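Nudix hydrolase domain-containing protein (Thermotoga maritima, PDB 3E57) is of unknown function but is a putative Nudix hydrolase, probably cleaving a nucleoside diphosphate linked to another moiety. Local coordinates at residues I70-I75 / G157-G162; L101-H106 / E124-E129. All coordinates share one frame; numbering follows the deposited sequence.

Overall arrangement
Contact 1 lies in the core of the Nudix fold, contact 2 nearer its surface, and their centres are about 8 Å apart. Along the chain, 101-106 and 124-129 both fall inside the long loop closed by the pairing of 70-75 with 157-162. The two contacts share a sheet: strand 103-104 neighbours strand 66-77, joined by Ile103 N to Val73 O at 2.8 Å. Chemistry follows place. Contact 1 is buried throughout, with regular backbone bonds and apolar side chains on both faces; contact 2 joins a glycine-rich strand edge and loop to helix 115-130 through one arginine-to-carbonyl bond, with a glutamate side chain lying over the glycines.

Contact 1. Residues I70-I75 / G157-G162; sequences IPYVVI and GALFLG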
ATOM      1  N   ILE B  70      -1.770  10.852  12.795  1.00 31.59           N
ATOM      2  CA  ILE B  70      -0.556  10.416  13.467  1.00 31.16           C
ATOM      3  C   ILE B  70       0.670  10.855  12.659  1.00 30.72           C
ATOM      4  O   ILE B  70       0.976  10.248  11.626  1.00 30.73           O
ATOM      5  CB  ILE B  70      -0.528   8.865  13.617  1.00 31.50           C
ATOM      6  CG1 ILE B  70      -1.813   8.346  14.275  1.00 32.19           C
ATOM      7  CG2 ILE B  70       0.686   8.420  14.426  1.00 31.40           C
ATOM      8  CD1 ILE B  70      -2.036   8.857  15.686  1.00 32.53           C
ATOM      9  N   PRO B  71       1.367  11.916  13.105  1.00 30.04           N
ATOM     10  CA  PRO B  71       2.680  12.164  12.529  1.00 29.36           C
ATOM     11  C   PRO B  71       3.578  10.957  12.796  1.00 28.70           C
ATOM     12  O   PRO B  71       3.537  10.405  13.890  1.00 28.37           O
ATOM     13  CB  PRO B  71       3.165  13.412  13.280  1.00 29.74           C
ATOM     14  CG  PRO B  71       2.337  13.462  14.530  1.00 30.39           C
ATOM     15  CD  PRO B  71       1.012  12.945  14.105  1.00 30.14           C
ATOM     16  N   TYR B  72       4.339  10.535  11.793  1.00 27.77           N
ATOM     17  CA  TYR B  72       5.107   9.288  11.839  1.00 27.14           C
ATOM     18  C   TYR B  72       6.454   9.541  11.165  1.00 27.12           C
ATOM     19  O   TYR B  72       6.527   9.721   9.942  1.00 26.45           O
ATOM     20  CB  TYR B  72       4.340   8.186  11.116  1.00 27.56           C
ATOM     21  CG  TYR B  72       4.843   6.784  11.389  1.00 27.02           C
ATOM     22  CD1 TYR B  72       4.658   6.190  12.639  1.00 27.74           C
ATOM     23  CD2 TYR B  72       5.473   6.041  10.407  1.00 27.51           C
ATOM     24  CE1 TYR B  72       5.108   4.911  12.899  1.00 27.62           C
ATOM     25  CE2 TYR B  72       5.920   4.741  10.671  1.00 28.06           C
ATOM     26  CZ  TYR B  72       5.730   4.190  11.922  1.00 27.65           C
ATOM     27  OH  TYR B  72       6.177   2.894  12.177  1.00 28.87           O
ATOM     28  N   VAL B  73       7.514   9.584  11.962  1.00 26.09           N
ATOM     29  CA  VAL B  73       8.796  10.065  11.494  1.00 26.24           C
ATOM     30  C   VAL B  73       9.831   8.956  11.503  1.00 26.44           C
ATOM     31  O   VAL B  73      10.076   8.327  12.533  1.00 25.89           O
ATOM     32  CB  VAL B  73       9.300  11.235  12.366  1.00 26.75           C
ATOM     33  CG1 VAL B  73      10.594  11.803  11.783  1.00 26.25           C
ATOM     34  CG2 VAL B  73       8.223  12.320  12.477  1.00 26.33           C
ATOM     35  N   VAL B  74      10.429   8.730  10.340  1.00 26.39           N
ATOM     36  CA  VAL B  74      11.557   7.844  10.196  1.00 26.73           C
ATOM     37  C   VAL B  74      12.803   8.720  10.269  1.00 27.15           C
ATOM     38  O   VAL B  74      12.883   9.752   9.589  1.00 26.79           O
ATOM     39  CB  VAL B  74      11.509   7.127   8.841  1.00 27.00           C
ATOM     40  CG1 VAL B  74      12.787   6.308   8.628  1.00 27.81           C
ATOM     41  CG2 VAL B  74      10.259   6.243   8.753  1.00 26.14           C
ATOM     42  N   ILE B  75      13.755   8.321  11.101  1.00 27.17           N
ATOM     43  CA  ILE B  75      14.944   9.122  11.357  1.00 28.53           C
ATOM     44  C   ILE B  75      16.132   8.495  10.655  1.00 28.75           C
ATOM     45  O   ILE B  75      16.355   7.297  10.787  1.00 26.78           O
ATOM     46  CB  ILE B  75      15.209   9.227  12.881  1.00 28.07           C
ATOM     47  CG1 ILE B  75      14.140  10.107  13.524  1.00 29.22           C
ATOM     48  CG2 ILE B  75      16.606   9.796  13.167  1.00 28.23           C
ATOM     49  CD1 ILE B  75      14.143  10.054  15.013  1.00 29.30           C
ATOM     50  N   GLY B 157      -1.648   7.896   8.954  1.00 26.73           N
ATOM     51  CA  GLY B 157      -0.254   8.266   9.167  1.00 26.07           C
ATOM     52  C   GLY B 157       0.208   9.338   8.211  1.00 25.64           C
ATOM     53  O   GLY B 157      -0.110   9.292   7.027  1.00 25.23           O
ATOM     54  N   ALA B 158       0.950  10.312   8.731  1.00 25.03           N
ATOM     55  CA  ALA B 158       1.602  11.321   7.920  1.00 25.00           C
ATOM     56  C   ALA B 158       3.076  10.998   8.019  1.00 24.65           C
ATOM     57  O   ALA B 158       3.711  11.253   9.056  1.00 24.45           O
ATOM     58  CB  ALA B 158       1.323  12.730   8.459  1.00 25.53           C
ATOM     59  N   LEU B 159       3.618  10.428   6.946  1.00 24.04           N
ATOM     60  CA  LEU B 159       4.979   9.913   6.933  1.00 24.40           C
ATOM     61  C   LEU B 159       6.011  10.968   6.549  1.00 24.65           C
ATOM     62  O   LEU B 159       5.913  11.592   5.484  1.00 24.15           O
ATOM     63  CB  LEU B 159       5.075   8.763   5.948  1.00 23.52           C
ATOM     64  CG  LEU B 159       6.442   8.100   5.755  1.00 23.46           C
ATOM     65  CD1 LEU B 159       6.984   7.527   7.079  1.00 24.77           C
ATOM     66  CD2 LEU B 159       6.303   7.006   4.680  1.00 23.44           C
ATOM     67  N   PHE B 160       7.003  11.133   7.422  1.00 25.19           N
ATOM     68  CA  PHE B 160       8.137  12.010   7.191  1.00 25.81           C
ATOM     69  C   PHE B 160       9.429  11.255   7.290  1.00 26.12           C
ATOM     70  O   PHE B 160       9.531  10.278   8.034  1.00 25.27           O
ATOM     71  CB  PHE B 160       8.208  13.104   8.261  1.00 25.84           C
ATOM     72  CG  PHE B 160       7.035  14.010   8.282  1.00 26.43           C
ATOM     73  CD1 PHE B 160       7.086  15.247   7.653  1.00 25.89           C
ATOM     74  CD2 PHE B 160       5.876  13.636   8.934  1.00 26.47           C
ATOM     75  CE1 PHE B 160       5.994  16.077   7.663  1.00 26.55           C
ATOM     76  CE2 PHE B 160       4.783  14.465   8.947  1.00 26.27           C
ATOM     77  CZ  PHE B 160       4.846  15.689   8.317  1.00 26.54           C
ATOM     78  N   LEU B 161      10.425  11.751   6.562  1.00 27.14           N
ATOM     79  CA  LEU B 161      11.811  11.356   6.717  1.00 28.01           C
ATOM     80  C   LEU B 161      12.535  12.521   7.397  1.00 28.92           C
ATOM     81  O   LEU B 161      12.581  13.634   6.857  1.00 28.67           O
ATOM     82  CB  LEU B 161      12.424  11.098   5.352  1.00 27.73           C
ATOM     83  CG  LEU B 161      13.908  10.779   5.299  1.00 28.78           C
ATOM     84  CD1 LEU B 161      14.247   9.580   6.176  1.00 28.57           C
ATOM     85  CD2 LEU B 161      14.316  10.542   3.854  1.00 29.37           C
ATOM     86  N   GLY B 162      13.072  12.277   8.583  1.00 29.91           N
ATOM     87  CA  GLY B 162      13.831  13.310   9.297  1.00 31.18           C
ATOM     88  C   GLY B 162      15.296  12.952   9.235  1.00 32.28           C
ATOM     89  O   GLY B 162      15.691  11.905   9.741  1.00 31.94           O
TER
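Tyr72 and Leu159 pair side by side in two parallel strands, the central parallel pairing of the Nudix sheet, with Ile70 opposite Gly157 and Ile75 opposite Gly162. Five backbone hydrogen bonds join them. Tyr72 uses both of its polar backbone atoms: its N donates to Ala158 O at 2.9 Å, somewhat bent, while its O receives Phe160 N at 2.9 Å, nearly straight at 169°. Gly162 N to Val74 O, at 2.7 Å, is the shortest.

The Tyr72 side chain starts with CB 3.7 Å from Ala158 O. With CG anti to the backbone N (chi1 -165°), the ring rises off the sheet and away from the partner strand. Its CD2 edge meets Leu159 CD1 at 3.9 Å, the methyl lying near the ring plane. That methyl is shared, since it also reaches Val74 CG2 at 3.9 Å and so fills the angle between tyrosine and valine. At the tip, OH is hydrogen-bonded to Ser196 OG, and the ring meets Trp195 edge-to-face.

The pair is thus the middle layer of an alpha/beta/alpha sandwich. Helix 194-206 covers the face of Ile70, Tyr72, Leu159 and Leu161; helix 115-130 covers that of Pro71, Val73 and Ala158. Within the sheet, strand 131-145 pairs with the outer side of 157-162, and strand 103-104 with 70-75.

Contact 2. Residues L101-H106 / E124-E129; sequences LGIGGH and EREVNE
Arg125 and Glu126 leave the helix with CG anti to the backbone N (chi1 174° and -180°), then bend at different points, Arg125 at chi3 (55°) and Glu126 at chi2, so that the guanidinium swings to His106 and the carboxylate folds over Ile103 and Gly104. The helix carries the run Arg-Glu-Val-Asn-Glu, which matches the start of the REUXEE core of the Nudix box, and the glycine-rich strand and loop lie against it, as in other members of the family.

Glu126 packs along the backbone. Its CG sits 3.1 Å from Gly105 N and 3.4 Å from Gly105 CA, so a side chain at Gly105 would probably collide with it. The modelled carboxylate crowds the Ile103 carbonyl without bonding it, and the approach of OE2 to the Ile103 CG2 methyl is too close to trust, which makes the exact placement of the group doubtful.

Arg125 does the polar work. NE forms a salt bridge to Asp111, and NH1 another to Glu129 OE2 at 3.1 Å, reached from above the carboxylate plane, one turn further along the helix. With NH2 on His106 O, three partners fix the rotation of the guanidinium. With an alanine in place of Arg125, the His106 carbonyl would probably lose this donor and Asp111 and Glu129 the positive group between them, setting the Glu129 carboxylate freer to turn. The His106 ring points elsewhere, its NE2 hydrogen-bonded to Gln68 OE1. Its carbonyl faces the helix: Arg125 NH2 reaches His106 O at 2.8 Å, short but clearly bent at the hydrogen, the nitrogen lying in the carbonyl plane and the oxygen at the guanidinium edge.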
ATOM      1  N   LEU B 101      10.090   0.880  12.706  1.00 27.48           N
ATOM      2  CA  LEU B 101      10.677   1.916  11.879  1.00 28.00           C
ATOM      3  C   LEU B 101       9.645   3.029  11.854  1.00 28.87           C
ATOM      4  O   LEU B 101       8.560   2.878  11.255  1.00 29.95           O
ATOM      5  CB  LEU B 101      10.900   1.428  10.451  1.00 27.92           C
ATOM      6  CG  LEU B 101      11.468   2.458   9.482  1.00 28.00           C
ATOM      7  CD1 LEU B 101      12.942   2.731   9.831  1.00 29.55           C
ATOM      8  CD2 LEU B 101      11.323   2.054   8.027  1.00 28.14           C
ATOM      9  N   GLY B 102       9.959   4.122  12.517  1.00 28.42           N
ATOM     10  CA  GLY B 102       9.056   5.246  12.571  1.00 28.91           C
ATOM     11  C   GLY B 102       8.617   5.518  13.985  1.00 29.16           C
ATOM     12  O   GLY B 102       8.284   4.593  14.728  1.00 28.95           O
ATOM     13  N   ILE B 103       8.625   6.795  14.349  1.00 29.94           N
ATOM     14  CA  ILE B 103       8.180   7.243  15.662  1.00 30.39           C
ATOM     15  C   ILE B 103       6.926   8.082  15.459  1.00 30.47           C
ATOM     16  O   ILE B 103       6.948   9.089  14.751  1.00 29.73           O
ATOM     17  CB  ILE B 103       9.261   8.079  16.346  1.00 30.62           C
ATOM     18  CG1 ILE B 103      10.553   7.272  16.471  1.00 31.26           C
ATOM     19  CG2 ILE B 103       8.798   8.535  17.727  1.00 30.74           C
ATOM     20  CD1 ILE B 103      11.759   8.135  16.678  1.00 31.12           C
ATOM     21  N   GLY B 104       5.821   7.626  16.032  1.00 30.83           N
ATOM     22  CA  GLY B 104       4.551   8.296  15.868  1.00 31.95           C
ATOM     23  C   GLY B 104       3.905   8.671  17.177  1.00 32.42           C
ATOM     24  O   GLY B 104       4.232   8.122  18.227  1.00 32.55           O
ATOM     25  N   GLY B 105       2.984   9.622  17.107  1.00 33.34           N
ATOM     26  CA  GLY B 105       2.145   9.947  18.249  1.00 33.90           C
ATOM     27  C   GLY B 105       0.958  10.770  17.821  1.00 34.40           C
ATOM     28  O   GLY B 105       0.880  11.195  16.681  1.00 34.71           O
ATOM     29  N   HIS B 106       0.046  11.016  18.750  1.00 35.13           N
ATOM     30  CA  HIS B 106      -1.145  11.810  18.468  1.00 35.53           C
ATOM     31  C   HIS B 106      -0.832  13.299  18.511  1.00 35.89           C
ATOM     32  O   HIS B 106       0.121  13.724  19.167  1.00 36.35           O
ATOM     33  CB  HIS B 106      -2.246  11.465  19.465  1.00 35.78           C
ATOM     34  CG  HIS B 106      -2.784  10.081  19.297  1.00 37.18           C
ATOM     35  ND1 HIS B 106      -2.173   8.974  19.849  1.00 38.38           N
ATOM     36  CD2 HIS B 106      -3.864   9.619  18.623  1.00 38.10           C
ATOM     37  CE1 HIS B 106      -2.861   7.892  19.531  1.00 38.52           C
ATOM     38  NE2 HIS B 106      -3.894   8.255  18.791  1.00 39.05           N
ATOM     39  N   GLU B 124       6.842  17.807  16.098  1.00 40.65           N
ATOM     40  CA  GLU B 124       8.105  18.046  16.801  1.00 40.99           C
ATOM     41  C   GLU B 124       8.093  17.432  18.214  1.00 41.02           C
ATOM     42  O   GLU B 124       9.014  16.706  18.595  1.00 40.88           O
ATOM     43  CB  GLU B 124       8.384  19.558  16.875  1.00 41.08           C
ATOM     44  CG  GLU B 124       9.710  19.932  17.531  1.00 41.56           C
ATOM     45  CD  GLU B 124       9.850  21.427  17.811  1.00 42.46           C
ATOM     46  OE1 GLU B 124       8.942  22.213  17.445  1.00 44.98           O
ATOM     47  OE2 GLU B 124      10.884  21.815  18.408  1.00 44.57           O
ATOM     48  N   ARG B 125       7.045  17.728  18.980  1.00 41.15           N
ATOM     49  CA  ARG B 125       6.904  17.218  20.345  1.00 41.34           C
ATOM     50  C   ARG B 125       6.946  15.690  20.394  1.00 41.37           C
ATOM     51  O   ARG B 125       7.741  15.100  21.133  1.00 41.44           O
ATOM     52  CB  ARG B 125       5.586  17.708  20.952  1.00 41.35           C
ATOM     53  CG  ARG B 125       5.266  17.112  22.325  1.00 41.41           C
ATOM     54  CD  ARG B 125       3.874  17.486  22.802  1.00 41.75           C
ATOM     55  NE  ARG B 125       2.836  17.120  21.843  1.00 42.66           N
ATOM     56  CZ  ARG B 125       2.404  15.878  21.625  1.00 41.97           C
ATOM     57  NH1 ARG B 125       2.917  14.847  22.278  1.00 41.95           N
ATOM     58  NH2 ARG B 125       1.452  15.661  20.736  1.00 42.46           N
ATOM     59  N   GLU B 126       6.065  15.075  19.607  1.00 41.59           N
ATOM     60  CA  GLU B 126       5.967  13.624  19.438  1.00 41.45           C
ATOM     61  C   GLU B 126       7.344  12.962  19.331  1.00 41.28           C
ATOM     62  O   GLU B 126       7.647  12.018  20.062  1.00 40.88           O
ATOM     63  CB  GLU B 126       5.135  13.354  18.174  1.00 41.96           C
ATOM     64  CG  GLU B 126       4.890  11.914  17.791  1.00 42.43           C
ATOM     65  CD  GLU B 126       5.950  11.338  16.877  1.00 42.77           C
ATOM     66  OE1 GLU B 126       5.989  11.687  15.667  1.00 40.71           O
ATOM     67  OE2 GLU B 126       6.739  10.516  17.382  1.00 44.51           O
ATOM     68  N   VAL B 127       8.170  13.473  18.418  1.00 41.10           N
ATOM     69  CA  VAL B 127       9.521  12.955  18.201  1.00 41.05           C
ATOM     70  C   VAL B 127      10.426  13.206  19.416  1.00 40.87           C
ATOM     71  O   VAL B 127      11.116  12.299  19.872  1.00 40.57           O
ATOM     72  CB  VAL B 127      10.154  13.564  16.922  1.00 41.01           C
ATOM     73  CG1 VAL B 127      11.646  13.225  16.818  1.00 41.23           C
ATOM     74  CG2 VAL B 127       9.402  13.078  15.682  1.00 40.14           C
ATOM     75  N   ASN B 128      10.399  14.427  19.948  1.00 41.18           N
ATOM     76  CA  ASN B 128      11.267  14.798  21.083  1.00 41.31           C
ATOM     77  C   ASN B 128      10.962  14.064  22.394  1.00 41.22           C
ATOM     78  O   ASN B 128      11.853  13.895  23.225  1.00 41.36           O
ATOM     79  CB  ASN B 128      11.258  16.317  21.294  1.00 41.65           C
ATOM     80  CG  ASN B 128      12.009  17.070  20.193  1.00 42.62           C
ATOM     81  OD1 ASN B 128      12.807  16.490  19.447  1.00 44.29           O
ATOM     82  ND2 ASN B 128      11.762  18.371  20.097  1.00 44.26           N
ATOM     83  N   GLU B 129       9.720  13.621  22.578  1.00 41.00           N
ATOM     84  CA  GLU B 129       9.371  12.770  23.727  1.00 41.05           C
ATOM     85  C   GLU B 129      10.062  11.410  23.681  1.00 40.57           C
ATOM     86  O   GLU B 129      10.318  10.811  24.726  1.00 40.32           O
ATOM     87  CB  GLU B 129       7.857  12.531  23.810  1.00 41.08           C
ATOM     88  CG  GLU B 129       7.052  13.708  24.349  1.00 42.02           C
ATOM     89  CD  GLU B 129       5.546  13.476  24.286  1.00 42.10           C
ATOM     90  OE1 GLU B 129       5.099  12.428  23.766  1.00 46.23           O
ATOM     91  OE2 GLU B 129       4.796  14.351  24.747  1.00 44.39           O
TER